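Local coordinates for putative lipoprotein (PDB 3QNK) that is of unknown specific function but, as a SusD-family outer-membrane lipoprotein, probably binds glycans at the cell surface for uptake, at residues 264-269 against 337-342; 329-334 against 370-375; 257-262 against 358-363. All blocks are in the same frame, centred on the assembly; numbering follows the deposited sequence.

Interaction 1 (264-269 against 337-342); sequences DKYGDR and GAVTVD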
ATOM      1  N   ASP B 264       0.110  33.239 -17.043  1.00 72.67           N
ATOM      2  CA  ASP B 264       0.242  34.594 -17.582  1.00 73.19           C
ATOM      3  C   ASP B 264       0.598  35.529 -16.399  1.00 77.04           C
ATOM      4  O   ASP B 264       1.350  36.480 -16.568  1.00 79.88           O
ATOM      5  CB  ASP B 264      -1.060  35.041 -18.297  1.00 74.21           C
ATOM      6  CG  ASP B 264      -2.333  34.992 -17.450  1.00 85.52           C
ATOM      7  OD1 ASP B 264      -2.600  33.924 -16.819  1.00 83.05           O
ATOM      8  OD2 ASP B 264      -3.092  35.999 -17.458  1.00 93.35           O
ATOM      9  N   LYS B 265       0.067  35.217 -15.199  1.00 71.13           N
ATOM     10  CA  LYS B 265       0.255  35.917 -13.929  1.00 70.50           C
ATOM     11  C   LYS B 265       0.919  34.999 -12.867  1.00 73.73           C
ATOM     12  O   LYS B 265       1.738  35.472 -12.069  1.00 74.48           O
ATOM     13  CB  LYS B 265      -1.119  36.403 -13.422  1.00 70.63           C
ATOM     14  CG  LYS B 265      -1.059  37.340 -12.225  1.00 80.80           C
ATOM     15  CD  LYS B 265      -2.386  38.023 -11.963  1.00 87.45           C
ATOM     16  CE  LYS B 265      -2.430  39.436 -12.479  1.00 87.38           C
ATOM     17  NZ  LYS B 265      -3.491  40.233 -11.807  1.00 98.45           N
ATOM     18  N   TYR B 266       0.565  33.694 -12.851  1.00 68.27           N
ATOM     19  CA  TYR B 266       1.055  32.799 -11.816  1.00 67.77           C
ATOM     20  C   TYR B 266       1.960  31.681 -12.335  1.00 71.68           C
ATOM     21  O   TYR B 266       3.154  31.911 -12.441  1.00 75.39           O
ATOM     22  CB  TYR B 266      -0.124  32.270 -10.997  1.00 67.06           C
ATOM     23  CG  TYR B 266      -0.738  33.376 -10.169  1.00 68.81           C
ATOM     24  CD1 TYR B 266      -0.017  33.991  -9.146  1.00 71.36           C
ATOM     25  CD2 TYR B 266      -2.002  33.876 -10.466  1.00 68.64           C
ATOM     26  CE1 TYR B 266      -0.565  35.025  -8.392  1.00 70.94           C
ATOM     27  CE2 TYR B 266      -2.553  34.929  -9.729  1.00 70.05           C
ATOM     28  CZ  TYR B 266      -1.826  35.503  -8.695  1.00 74.89           C
ATOM     29  OH  TYR B 266      -2.352  36.517  -7.938  1.00 72.80           O
ATOM     30  N   GLY B 267       1.430  30.498 -12.608  1.00 65.63           N
ATOM     31  CA  GLY B 267       2.238  29.376 -13.069  1.00 64.62           C
ATOM     32  C   GLY B 267       1.421  28.210 -13.561  1.00 67.44           C
ATOM     33  O   GLY B 267       0.194  28.301 -13.638  1.00 66.47           O
ATOM     34  N   ASP B 268       2.103  27.089 -13.857  1.00 64.93           N
ATOM     35  CA  ASP B 268       1.482  25.868 -14.364  1.00 63.25           C
ATOM     36  C   ASP B 268       1.672  24.676 -13.403  1.00 66.98           C
ATOM     37  O   ASP B 268       1.642  23.500 -13.823  1.00 69.21           O
ATOM     38  CB  ASP B 268       2.015  25.545 -15.766  1.00 65.79           C
ATOM     39  CG  ASP B 268       3.525  25.529 -15.933  1.00 73.96           C
ATOM     40  OD1 ASP B 268       4.240  25.286 -14.923  1.00 73.51           O
ATOM     41  OD2 ASP B 268       3.990  25.720 -17.075  1.00 82.69           O
ATOM     42  N   ARG B 269       1.762  24.985 -12.109  1.00 61.72           N
ATOM     43  CA  ARG B 269       1.931  24.022 -11.033  1.00 61.61           C
ATOM     44  C   ARG B 269       0.730  23.065 -10.927  1.00 66.87           C
ATOM     45  O   ARG B 269       0.934  21.901 -10.589  1.00 68.41           O
ATOM     46  CB  ARG B 269       2.164  24.750  -9.694  1.00 63.79           C
ATOM     47  CG  ARG B 269       2.853  23.895  -8.634  1.00 68.00           C
ATOM     48  CD  ARG B 269       4.166  24.492  -8.218  1.00 73.69           C
ATOM     49  NE  ARG B 269       4.995  23.497  -7.537  1.00 83.25           N
ATOM     50  CZ  ARG B 269       5.182  23.433  -6.223  1.00 98.27           C
ATOM     51  NH1 ARG B 269       4.608  24.315  -5.418  1.00 85.15           N
ATOM     52  NH2 ARG B 269       5.947  22.485  -5.704  1.00 88.93           N
ATOM     53  N   GLY B 337      -2.710  39.670  -7.313  1.00 68.50           N
ATOM     54  CA  GLY B 337      -4.168  39.718  -7.416  1.00 65.92           C
ATOM     55  C   GLY B 337      -4.828  38.712  -8.351  1.00 66.94           C
ATOM     56  O   GLY B 337      -4.180  37.786  -8.846  1.00 65.78           O
ATOM     57  N   ALA B 338      -6.142  38.896  -8.602  1.00 61.10           N
ATOM     58  CA  ALA B 338      -6.977  38.007  -9.405  1.00 57.87           C
ATOM     59  C   ALA B 338      -6.468  37.826 -10.830  1.00 64.39           C
ATOM     60  O   ALA B 338      -6.053  38.784 -11.493  1.00 66.40           O
ATOM     61  CB  ALA B 338      -8.415  38.504  -9.436  1.00 57.08           C
ATOM     62  N   VAL B 339      -6.499  36.571 -11.278  1.00 59.90           N
ATOM     63  CA  VAL B 339      -6.147  36.127 -12.621  1.00 60.07           C
ATOM     64  C   VAL B 339      -7.476  35.700 -13.301  1.00 64.24           C
ATOM     65  O   VAL B 339      -8.372  35.173 -12.628  1.00 60.93           O
ATOM     66  CB  VAL B 339      -5.042  35.011 -12.603  1.00 63.31           C
ATOM     67  CG1 VAL B 339      -5.496  33.736 -11.892  1.00 61.47           C
ATOM     68  CG2 VAL B 339      -4.512  34.702 -13.998  1.00 62.88           C
ATOM     69  N   THR B 340      -7.628  35.992 -14.607  1.00 62.71           N
ATOM     70  CA  THR B 340      -8.839  35.609 -15.332  1.00 61.08           C
ATOM     71  C   THR B 340      -8.527  34.361 -16.137  1.00 63.85           C
ATOM     72  O   THR B 340      -7.518  34.317 -16.858  1.00 64.95           O
ATOM     73  CB  THR B 340      -9.381  36.763 -16.184  1.00 68.74           C
ATOM     74  OG1 THR B 340      -9.577  37.916 -15.355  1.00 71.07           O
ATOM     75  CG2 THR B 340     -10.695  36.406 -16.853  1.00 65.03           C
ATOM     76  N   VAL B 341      -9.381  33.341 -15.989  1.00 58.66           N
ATOM     77  CA  VAL B 341      -9.243  32.046 -16.658  1.00 57.68           C
ATOM     78  C   VAL B 341      -9.645  32.206 -18.112  1.00 62.08           C
ATOM     79  O   VAL B 341     -10.717  32.740 -18.384  1.00 61.72           O
ATOM     80  CB  VAL B 341     -10.054  30.948 -15.934  1.00 60.15           C
ATOM     81  CG1 VAL B 341     -10.048  29.635 -16.714  1.00 58.11           C
ATOM     82  CG2 VAL B 341      -9.538  30.750 -14.511  1.00 60.39           C
ATOM     83  N   ASP B 342      -8.761  31.780 -19.035  1.00 59.71           N
ATOM     84  CA  ASP B 342      -8.938  31.874 -20.485  1.00 60.15           C
ATOM     85  C   ASP B 342      -8.879  30.477 -21.100  1.00 63.06           C
ATOM     86  O   ASP B 342      -7.827  29.824 -21.098  1.00 64.28           O
ATOM     87  CB  ASP B 342      -7.854  32.802 -21.095  1.00 64.04           C
ATOM     88  CG  ASP B 342      -7.898  33.074 -22.595  1.00 79.07           C
ATOM     89  OD1 ASP B 342      -8.654  32.379 -23.306  1.00 78.40           O
ATOM     90  OD2 ASP B 342      -7.148  33.977 -23.062  1.00 90.02           O
TER
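Lys265 and Tyr266, in the long loop between helices 253-257 and 278-283, lie against Gly337, Ala338 and Val339 where the chain enters strand 339-340, the second strand of an antiparallel hairpin with strand 329-330. The contact lies near the protein surface, but Val339 is buried, its side chain turned to the loop on one side and its backbone bonded to Ile330 of the partner strand. Its two methyls divide the work. CG1 meets the rim of the Tyr266 ring near the ring plane, 3.8 Å from CD2, while CG2 sits 3.8 Å from Lys265 CB and 3.5 Å from Asp264 OD1, an apolar touch on a carboxylate oxygen. The CG of Lys265 lies anti to its backbone N (chi1 -171°) and packs on one face of the Tyr266 ring, toward its rim. CD passes 3.6 Å from Gly337 O, and the bend at chi3 beyond it brings NZ to a 3.0 Å hydrogen bond with Ala338 O. The amino group approaches that oxygen from above the carbonyl plane, 43° out of it, with a C=O...N angle of 137°; its stronger partner is Lys336 O, and the bond to Ala338 O adds to it. The Tyr266 hydroxyl points at the same interstrand loop and meets Gly337 O and Asp335 O. Its modelled separation from Gly337 O is too short to be trusted, and which carbonyl receives the proton is unsettled. Gly337 itself has a positive phi, readily taken up by glycine. Tyr266 also meets the ring of Tyr372 and the side chain of Tyr374. Together, an ammonium and a phenol gather backbone carbonyls of residues 335-338, so polar ends tie down the loop joining the two strands while the Val339 methyls pack on the ring edge and on Lys265 CB.

Interaction 2 (329-334 against 370-375); sequences QIFFNA and YNYPYA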
ATOM      1  N   GLN B 329     -12.658  34.884 -12.517  1.00 49.37           N
ATOM      2  CA  GLN B 329     -11.581  35.484 -11.761  1.00 49.83           C
ATOM      3  C   GLN B 329     -11.369  34.687 -10.485  1.00 57.68           C
ATOM      4  O   GLN B 329     -12.340  34.405  -9.759  1.00 58.68           O
ATOM      5  CB  GLN B 329     -11.881  36.922 -11.452  1.00 51.53           C
ATOM      6  CG  GLN B 329     -11.476  37.822 -12.570  1.00 72.05           C
ATOM      7  CD  GLN B 329     -11.868  39.214 -12.221  1.00 87.51           C
ATOM      8  OE1 GLN B 329     -13.039  39.578 -12.314  1.00 82.35           O
ATOM      9  NE2 GLN B 329     -10.901  40.003 -11.762  1.00 81.73           N
ATOM     10  N   ILE B 330     -10.109  34.271 -10.252  1.00 55.45           N
ATOM     11  CA  ILE B 330      -9.669  33.485  -9.098  1.00 55.57           C
ATOM     12  C   ILE B 330      -8.380  34.100  -8.545  1.00 61.18           C
ATOM     13  O   ILE B 330      -7.754  34.897  -9.233  1.00 62.15           O
ATOM     14  CB  ILE B 330      -9.496  31.983  -9.469  1.00 58.13           C
ATOM     15  CG1 ILE B 330      -8.555  31.794 -10.677  1.00 58.73           C
ATOM     16  CG2 ILE B 330     -10.873  31.300  -9.706  1.00 58.41           C
ATOM     17  CD1 ILE B 330      -8.070  30.405 -10.896  1.00 63.32           C
ATOM     18  N   PHE B 331      -7.998  33.737  -7.303  1.00 57.81           N
ATOM     19  CA  PHE B 331      -6.780  34.153  -6.585  1.00 58.45           C
ATOM     20  C   PHE B 331      -6.747  35.661  -6.292  1.00 66.66           C
ATOM     21  O   PHE B 331      -5.692  36.294  -6.385  1.00 68.41           O
ATOM     22  CB  PHE B 331      -5.506  33.701  -7.317  1.00 59.42           C
ATOM     23  CG  PHE B 331      -5.167  32.248  -7.099  1.00 59.47           C
ATOM     24  CD1 PHE B 331      -4.869  31.769  -5.824  1.00 63.11           C
ATOM     25  CD2 PHE B 331      -5.103  31.364  -8.172  1.00 60.13           C
ATOM     26  CE1 PHE B 331      -4.513  30.426  -5.625  1.00 63.48           C
ATOM     27  CE2 PHE B 331      -4.748  30.024  -7.973  1.00 62.58           C
ATOM     28  CZ  PHE B 331      -4.459  29.565  -6.699  1.00 61.16           C
ATOM     29  N   PHE B 332      -7.891  36.202  -5.850  1.00 63.73           N
ATOM     30  CA  PHE B 332      -8.078  37.611  -5.513  1.00 63.94           C
ATOM     31  C   PHE B 332      -7.097  38.111  -4.471  1.00 71.03           C
ATOM     32  O   PHE B 332      -6.574  39.222  -4.616  1.00 72.55           O
ATOM     33  CB  PHE B 332      -9.486  37.835  -4.968  1.00 64.14           C
ATOM     34  CG  PHE B 332     -10.604  37.339  -5.842  1.00 63.35           C
ATOM     35  CD1 PHE B 332     -11.015  38.067  -6.954  1.00 65.73           C
ATOM     36  CD2 PHE B 332     -11.283  36.167  -5.529  1.00 62.40           C
ATOM     37  CE1 PHE B 332     -12.067  37.610  -7.757  1.00 64.66           C
ATOM     38  CE2 PHE B 332     -12.344  35.723  -6.322  1.00 63.38           C
ATOM     39  CZ  PHE B 332     -12.733  36.450  -7.425  1.00 61.22           C
ATOM     40  N   ASN B 333      -6.867  37.299  -3.409  1.00 67.46           N
ATOM     41  CA  ASN B 333      -6.022  37.661  -2.262  1.00 67.94           C
ATOM     42  C   ASN B 333      -4.636  36.960  -2.290  1.00 73.82           C
ATOM     43  O   ASN B 333      -4.031  36.668  -1.240  1.00 75.16           O
ATOM     44  CB  ASN B 333      -6.775  37.411  -0.943  1.00 63.85           C
ATOM     45  CG  ASN B 333      -7.972  38.325  -0.771  1.00 89.42           C
ATOM     46  OD1 ASN B 333      -7.851  39.554  -0.649  1.00 88.75           O
ATOM     47  ND2 ASN B 333      -9.167  37.757  -0.779  1.00 85.01           N
ATOM     48  N   ALA B 334      -4.145  36.712  -3.515  1.00 70.56           N
ATOM     49  CA  ALA B 334      -2.817  36.191  -3.812  1.00 71.50           C
ATOM     50  C   ALA B 334      -1.986  37.385  -4.195  1.00 80.74           C
ATOM     51  O   ALA B 334      -2.579  38.387  -4.610  1.00 82.22           O
ATOM     52  CB  ALA B 334      -2.884  35.195  -4.960  1.00 70.50           C
ATOM     53  N   TYR B 370      -6.540  32.095  -0.531  1.00 63.25           N
ATOM     54  CA  TYR B 370      -5.196  31.553  -0.728  1.00 61.95           C
ATOM     55  C   TYR B 370      -4.350  32.335  -1.714  1.00 64.10           C
ATOM     56  O   TYR B 370      -4.857  33.062  -2.583  1.00 62.65           O
ATOM     57  CB  TYR B 370      -5.248  30.079  -1.190  1.00 61.46           C
ATOM     58  CG  TYR B 370      -5.283  29.057  -0.073  1.00 62.59           C
ATOM     59  CD1 TYR B 370      -5.830  29.366   1.169  1.00 64.71           C
ATOM     60  CD2 TYR B 370      -4.817  27.763  -0.274  1.00 63.48           C
ATOM     61  CE1 TYR B 370      -5.886  28.416   2.192  1.00 66.66           C
ATOM     62  CE2 TYR B 370      -4.889  26.797   0.734  1.00 64.79           C
ATOM     63  CZ  TYR B 370      -5.416  27.128   1.970  1.00 76.22           C
ATOM     64  OH  TYR B 370      -5.477  26.177   2.967  1.00 81.09           O
ATOM     65  N   ASN B 371      -3.029  32.182  -1.503  1.00 61.54           N
ATOM     66  CA  ASN B 371      -1.976  32.698  -2.382  0.50 62.07           C
ATOM     67  C   ASN B 371      -1.605  31.558  -3.321  1.00 65.02           C
ATOM     68  O   ASN B 371      -1.942  30.394  -3.033  1.00 62.49           O
ATOM     69  CB  ASN B 371      -0.748  33.243  -1.622  0.50 62.12           C
ATOM     70  CG  ASN B 371       0.390  33.721  -2.531  0.50 76.53           C
ATOM     71  OD1 ASN B 371       0.185  34.176  -3.676  0.50 55.91           O
ATOM     72  ND2 ASN B 371       1.627  33.577  -2.062  0.50 71.22           N
ATOM     73  N   TYR B 372      -0.985  31.864  -4.490  1.00 63.34           N
ATOM     74  CA  TYR B 372      -0.613  30.824  -5.460  1.00 63.15           C
ATOM     75  C   TYR B 372       0.477  29.916  -4.879  1.00 71.82           C
ATOM     76  O   TYR B 372       1.450  30.436  -4.325  1.00 73.42           O
ATOM     77  CB  TYR B 372      -0.148  31.429  -6.793  1.00 64.55           C
ATOM     78  CG  TYR B 372       0.072  30.391  -7.881  1.00 65.24           C
ATOM     79  CD1 TYR B 372      -0.999  29.861  -8.591  1.00 64.12           C
ATOM     80  CD2 TYR B 372       1.349  29.925  -8.184  1.00 67.03           C
ATOM     81  CE1 TYR B 372      -0.807  28.897  -9.570  1.00 61.26           C
ATOM     82  CE2 TYR B 372       1.552  28.954  -9.159  1.00 67.01           C
ATOM     83  CZ  TYR B 372       0.471  28.448  -9.855  1.00 70.29           C
ATOM     84  OH  TYR B 372       0.668  27.475 -10.805  1.00 69.38           O
ATOM     85  N   PRO B 373       0.357  28.573  -5.014  1.00 69.71           N
ATOM     86  CA  PRO B 373       1.382  27.687  -4.441  1.00 71.04           C
ATOM     87  C   PRO B 373       2.696  27.652  -5.239  1.00 79.56           C
ATOM     88  O   PRO B 373       3.035  26.609  -5.796  1.00 80.29           O
ATOM     89  CB  PRO B 373       0.692  26.315  -4.438  1.00 70.74           C
ATOM     90  CG  PRO B 373      -0.255  26.377  -5.547  1.00 72.64           C
ATOM     91  CD  PRO B 373      -0.735  27.793  -5.633  1.00 68.52           C
ATOM     92  N   TYR B 374       3.453  28.761  -5.273  1.00 78.55           N
ATOM     93  CA  TYR B 374       4.740  28.782  -5.960  1.00 80.64           C
ATOM     94  C   TYR B 374       5.708  27.844  -5.272  1.00 88.89           C
ATOM     95  O   TYR B 374       5.656  27.688  -4.046  1.00 89.07           O
ATOM     96  CB  TYR B 374       5.387  30.187  -5.948  1.00 83.56           C
ATOM     97  CG  TYR B 374       4.581  31.368  -6.449  1.00 84.85           C
ATOM     98  CD1 TYR B 374       4.539  31.683  -7.804  1.00 86.54           C
ATOM     99  CD2 TYR B 374       4.007  32.272  -5.557  1.00 86.29           C
ATOM    100  CE1 TYR B 374       3.877  32.830  -8.266  1.00 88.75           C
ATOM    101  CE2 TYR B 374       3.334  33.412  -6.004  1.00 87.71           C
ATOM    102  CZ  TYR B 374       3.285  33.701  -7.360  1.00 98.09           C
ATOM    103  OH  TYR B 374       2.646  34.850  -7.794  1.00100.72           O
ATOM    104  N   ALA B 375       6.650  27.302  -6.024  1.00 88.16           N
ATOM    105  CA  ALA B 375       7.682  26.509  -5.391  1.00 89.99           C
ATOM    106  C   ALA B 375       8.759  27.471  -4.817  1.00 98.54           C
ATOM    107  O   ALA B 375       9.470  28.130  -5.587  1.00 99.75           O
ATOM    108  CB  ALA B 375       8.274  25.529  -6.393  1.00 90.53           C
TER
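Phe331, just past strand 329-330, and Tyr372, in the loop leading to strand 384-387, form the tight half of this contact. Their rings make an offset edge-to-face pair in which the edge of Tyr372 is directed at the face of Phe331, with centroids 5.7 Å apart and planes at 69°; the nearest atoms are Phe331 CE2 and Tyr372 CD1, 3.8 Å apart. Tyr372 is thrown toward Phe331 by a CG anti to its backbone N (chi1 -172°), and its hydroxyl accepts a hydrogen bond from the backbone N of Arg269. Around the rest of the Phe331 ring, CD1 meets Tyr370 O at the edge, 3.5 Å away, and CZ touches Pro373 CD at 4.3 Å. Tyr367 adds a further edge-to-face ring and Met254 of helix 253-257 packs alongside, so Phe331 is buried. Ala334 is buried too: its CB lies 3.8 Å from Tyr370 O, and its CA comes within 3.9 Å of Asn371 CA. Toward solvent the fit is looser, where exposed Asn333 turns its amide to Asp368 O. Asn371 was deposited in two conformers, so its side-chain contacts are doubtful. The two segments pack without strand pairing, as loop-to-loop packing held by an edge-to-face aromatic pair, a type I turn from Phe331 to Ala334 against an inverse gamma turn centred on Pro373.

Interaction 3 (257-262 against 358-363); sequences NMVTYI and GYNVWK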
ATOM      1  N   ASN B 257      -6.265  19.625  -8.493  1.00 49.18           N
ATOM      2  CA  ASN B 257      -7.526  20.042  -9.085  1.00 46.57           C
ATOM      3  C   ASN B 257      -7.551  21.531  -9.426  1.00 52.09           C
ATOM      4  O   ASN B 257      -8.592  22.056  -9.851  1.00 54.62           O
ATOM      5  CB  ASN B 257      -8.674  19.646  -8.170  1.00 41.58           C
ATOM      6  CG  ASN B 257      -8.771  18.136  -8.038  1.00 52.92           C
ATOM      7  OD1 ASN B 257      -9.196  17.418  -8.951  1.00 49.63           O
ATOM      8  ND2 ASN B 257      -8.281  17.611  -6.937  1.00 38.80           N
HETATM    9  N   MSE B 258      -6.380  22.178  -9.340  1.00 45.85           N
HETATM   10  CA  MSE B 258      -6.218  23.583  -9.655  1.00 45.43           C
HETATM   11  C   MSE B 258      -6.059  23.804 -11.179  1.00 50.91           C
HETATM   12  O   MSE B 258      -5.457  22.960 -11.856  1.00 48.65           O
HETATM   13  CB  MSE B 258      -4.995  24.105  -8.908  1.00 47.74           C
HETATM   14  CG  MSE B 258      -4.889  25.628  -8.861  1.00 53.61           C
HETATM   15 SE   MSE B 258      -3.211  26.200  -8.032  0.75 60.66          SE
HETATM   16  CE  MSE B 258      -3.475  25.255  -6.395  1.00 57.57           C
ATOM     17  N   VAL B 259      -6.544  24.971 -11.701  1.00 48.53           N
ATOM     18  CA  VAL B 259      -6.405  25.345 -13.126  1.00 48.29           C
ATOM     19  C   VAL B 259      -4.923  25.293 -13.474  1.00 56.92           C
ATOM     20  O   VAL B 259      -4.098  25.799 -12.700  1.00 59.91           O
ATOM     21  CB  VAL B 259      -7.030  26.721 -13.469  1.00 51.54           C
ATOM     22  CG1 VAL B 259      -7.046  26.958 -14.976  1.00 51.06           C
ATOM     23  CG2 VAL B 259      -8.443  26.849 -12.902  1.00 50.42           C
ATOM     24  N   THR B 260      -4.569  24.649 -14.604  1.00 53.90           N
ATOM     25  CA  THR B 260      -3.156  24.525 -14.963  1.00 54.62           C
ATOM     26  C   THR B 260      -2.572  25.806 -15.570  1.00 59.22           C
ATOM     27  O   THR B 260      -1.617  26.354 -15.021  1.00 59.32           O
ATOM     28  CB  THR B 260      -2.924  23.331 -15.866  1.00 60.64           C
ATOM     29  OG1 THR B 260      -3.434  22.196 -15.183  1.00 60.81           O
ATOM     30  CG2 THR B 260      -1.449  23.103 -16.148  1.00 61.17           C
ATOM     31  N   TYR B 261      -3.157  26.298 -16.659  1.00 56.07           N
ATOM     32  CA  TYR B 261      -2.603  27.436 -17.394  1.00 56.55           C
ATOM     33  C   TYR B 261      -3.186  28.756 -16.972  1.00 58.82           C
ATOM     34  O   TYR B 261      -4.065  29.340 -17.605  1.00 55.44           O
ATOM     35  CB  TYR B 261      -2.730  27.189 -18.900  1.00 57.21           C
ATOM     36  CG  TYR B 261      -2.023  25.907 -19.262  1.00 56.21           C
ATOM     37  CD1 TYR B 261      -0.632  25.851 -19.319  1.00 58.67           C
ATOM     38  CD2 TYR B 261      -2.732  24.718 -19.412  1.00 55.07           C
ATOM     39  CE1 TYR B 261       0.031  24.665 -19.606  1.00 59.89           C
ATOM     40  CE2 TYR B 261      -2.079  23.519 -19.688  1.00 56.27           C
ATOM     41  CZ  TYR B 261      -0.696  23.497 -19.790  1.00 64.61           C
ATOM     42  OH  TYR B 261      -0.038  22.327 -20.080  1.00 59.72           O
ATOM     43  N   ILE B 262      -2.588  29.241 -15.894  1.00 60.10           N
ATOM     44  CA  ILE B 262      -2.854  30.470 -15.147  1.00 61.54           C
ATOM     45  C   ILE B 262      -1.464  31.156 -15.065  1.00 68.08           C
ATOM     46  O   ILE B 262      -1.245  32.081 -14.287  1.00 69.11           O
ATOM     47  CB  ILE B 262      -3.520  29.925 -13.814  1.00 64.35           C
ATOM     48  CG1 ILE B 262      -5.039  29.946 -13.847  1.00 65.60           C
ATOM     49  CG2 ILE B 262      -2.954  30.268 -12.449  1.00 65.07           C
ATOM     50  CD1 ILE B 262      -5.736  31.143 -14.602  1.00 85.33           C
ATOM     51  N   GLY B 358     -13.606  22.311 -20.386  1.00 42.35           N
ATOM     52  CA  GLY B 358     -13.693  23.764 -20.416  1.00 42.34           C
ATOM     53  C   GLY B 358     -14.059  24.333 -19.068  1.00 46.86           C
ATOM     54  O   GLY B 358     -14.350  25.527 -18.953  1.00 47.84           O
ATOM     55  N   TYR B 359     -14.035  23.465 -18.033  1.00 44.14           N
ATOM     56  CA  TYR B 359     -14.361  23.798 -16.645  1.00 44.85           C
ATOM     57  C   TYR B 359     -13.387  23.153 -15.691  1.00 51.16           C
ATOM     58  O   TYR B 359     -12.809  22.110 -16.022  1.00 51.81           O
ATOM     59  CB  TYR B 359     -15.796  23.320 -16.271  1.00 45.65           C
ATOM     60  CG  TYR B 359     -16.870  23.810 -17.206  1.00 48.23           C
ATOM     61  CD1 TYR B 359     -17.290  25.137 -17.179  1.00 50.40           C
ATOM     62  CD2 TYR B 359     -17.403  22.975 -18.192  1.00 48.66           C
ATOM     63  CE1 TYR B 359     -18.219  25.625 -18.099  1.00 49.41           C
ATOM     64  CE2 TYR B 359     -18.345  23.450 -19.110  1.00 49.68           C
ATOM     65  CZ  TYR B 359     -18.761  24.776 -19.047  1.00 55.09           C
ATOM     66  OH  TYR B 359     -19.674  25.292 -19.928  1.00 54.82           O
ATOM     67  N   ASN B 360     -13.261  23.736 -14.484  1.00 48.19           N
ATOM     68  CA  ASN B 360     -12.496  23.230 -13.339  1.00 48.69           C
ATOM     69  C   ASN B 360     -13.353  23.414 -12.116  1.00 53.54           C
ATOM     70  O   ASN B 360     -14.270  24.247 -12.137  1.00 56.04           O
ATOM     71  CB  ASN B 360     -11.147  23.942 -13.165  1.00 50.43           C
ATOM     72  CG  ASN B 360     -10.138  23.612 -14.209  1.00 57.73           C
ATOM     73  OD1 ASN B 360     -10.028  24.303 -15.207  1.00 58.67           O
ATOM     74  ND2 ASN B 360      -9.358  22.570 -13.996  1.00 45.76           N
ATOM     75  N   VAL B 361     -13.066  22.661 -11.048  1.00 48.42           N
ATOM     76  CA  VAL B 361     -13.812  22.785  -9.794  1.00 47.32           C
ATOM     77  C   VAL B 361     -13.343  24.074  -8.996  1.00 52.36           C
ATOM     78  O   VAL B 361     -12.183  24.514  -9.122  1.00 53.89           O
ATOM     79  CB  VAL B 361     -13.667  21.491  -8.950  1.00 49.56           C
ATOM     80  CG1 VAL B 361     -12.228  21.326  -8.439  1.00 50.27           C
ATOM     81  CG2 VAL B 361     -14.636  21.477  -7.776  1.00 48.81           C
ATOM     82  N   TRP B 362     -14.270  24.679  -8.229  1.00 45.87           N
ATOM     83  CA  TRP B 362     -13.982  25.741  -7.248  1.00 46.65           C
ATOM     84  C   TRP B 362     -14.193  25.102  -5.808  1.00 51.44           C
ATOM     85  O   TRP B 362     -13.296  24.396  -5.302  1.00 50.12           O
ATOM     86  CB  TRP B 362     -14.839  27.010  -7.467  1.00 45.08           C
ATOM     87  CG  TRP B 362     -14.298  28.207  -6.762  1.00 46.98           C
ATOM     88  CD1 TRP B 362     -13.654  28.234  -5.562  1.00 50.53           C
ATOM     89  CD2 TRP B 362     -14.311  29.561  -7.243  1.00 48.00           C
ATOM     90  NE1 TRP B 362     -13.262  29.522  -5.258  1.00 51.89           N
ATOM     91  CE2 TRP B 362     -13.659  30.359  -6.271  1.00 53.47           C
ATOM     92  CE3 TRP B 362     -14.731  30.170  -8.446  1.00 48.99           C
ATOM     93  CZ2 TRP B 362     -13.474  31.745  -6.435  1.00 53.76           C
ATOM     94  CZ3 TRP B 362     -14.571  31.541  -8.592  1.00 51.37           C
ATOM     95  CH2 TRP B 362     -13.960  32.317  -7.591  1.00 53.10           C
ATOM     96  N   LYS B 363     -15.413  25.294  -5.223  1.00 47.14           N
ATOM     97  CA  LYS B 363     -15.875  24.764  -3.945  1.00 47.34           C
ATOM     98  C   LYS B 363     -14.793  24.791  -2.837  1.00 53.06           C
ATOM     99  O   LYS B 363     -14.501  25.851  -2.290  1.00 52.95           O
ATOM    100  CB  LYS B 363     -16.429  23.333  -4.115  1.00 47.71           C
ATOM    101  CG  LYS B 363     -17.830  23.187  -3.541  1.00 51.28           C
ATOM    102  CD  LYS B 363     -18.087  21.778  -3.114  1.00 56.20           C
ATOM    103  CE  LYS B 363     -19.531  21.536  -2.742  1.00 53.41           C
ATOM    104  NZ  LYS B 363     -20.538  21.876  -3.775  1.00 42.78           N
TER
HETATM  105  O   HOH W   1      -9.857  24.528 -10.298  1.00 41.07           O
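Val259 and Asn360 meet obliquely, the valine laying both methyls against the amide: CG2 is 3.8 Å and CG1 4.0 Å from Asn360 OD1. Asn360 holds its CG anti to the carbonyl carbon (chi1 -71°), which sends the amide toward the other segment, where OD1 receives a hydrogen bond from Arg343 NH2. A polar oxygen is thereby satisfied from outside while its flank rests on methyls. The next pair is apolar: CG1 of Val361, placed between its backbone N and carbonyl carbon (chi1 68°), comes 3.9 Å from Asn257 CB. The amide of Asn257 is engaged away from Val361, with ND2 bonded to Met253 O and Gly35 O. Backbone joins backbone through one water, which donates to both Asn257 O, 2.8 Å away, and Val361 O, 2.6 Å away, bridging carbonyls that could not bond each other. Met258, a selenomethionine, turns from this contact, toward Pro373 and Tyr367. The whole lies in the interior: residues 257-262 run in the loop between helices 253-257 and 278-283, strand 360-361 pairs antiparallel with strand 323-324, and Val259 touches Val324 of strand 323-324 and Ile330 of strand 329-330.

From the N terminus the chain passes 257-262 and then, almost at once, 264-269; both pair with partners much later. Interaction 3 closes the widest loop, with 95 residues between its segments, and interaction 1 is nested inside it, with 67. Interaction 2 begins at 329-334, within both loops, and ends at 370-375, beyond them, so it crosses each. The contacts also touch directly: strands 329-330 and 339-340 place interactions 1 and 2 in one sheet, and a probable hydrogen bond from Arg269 NH1 to Pro373 O joins them again, while Ile262 packs on Val339 and Tyr372. Together they bind the loop after helix 253-257 to the two small sheets and the 370-375 segment.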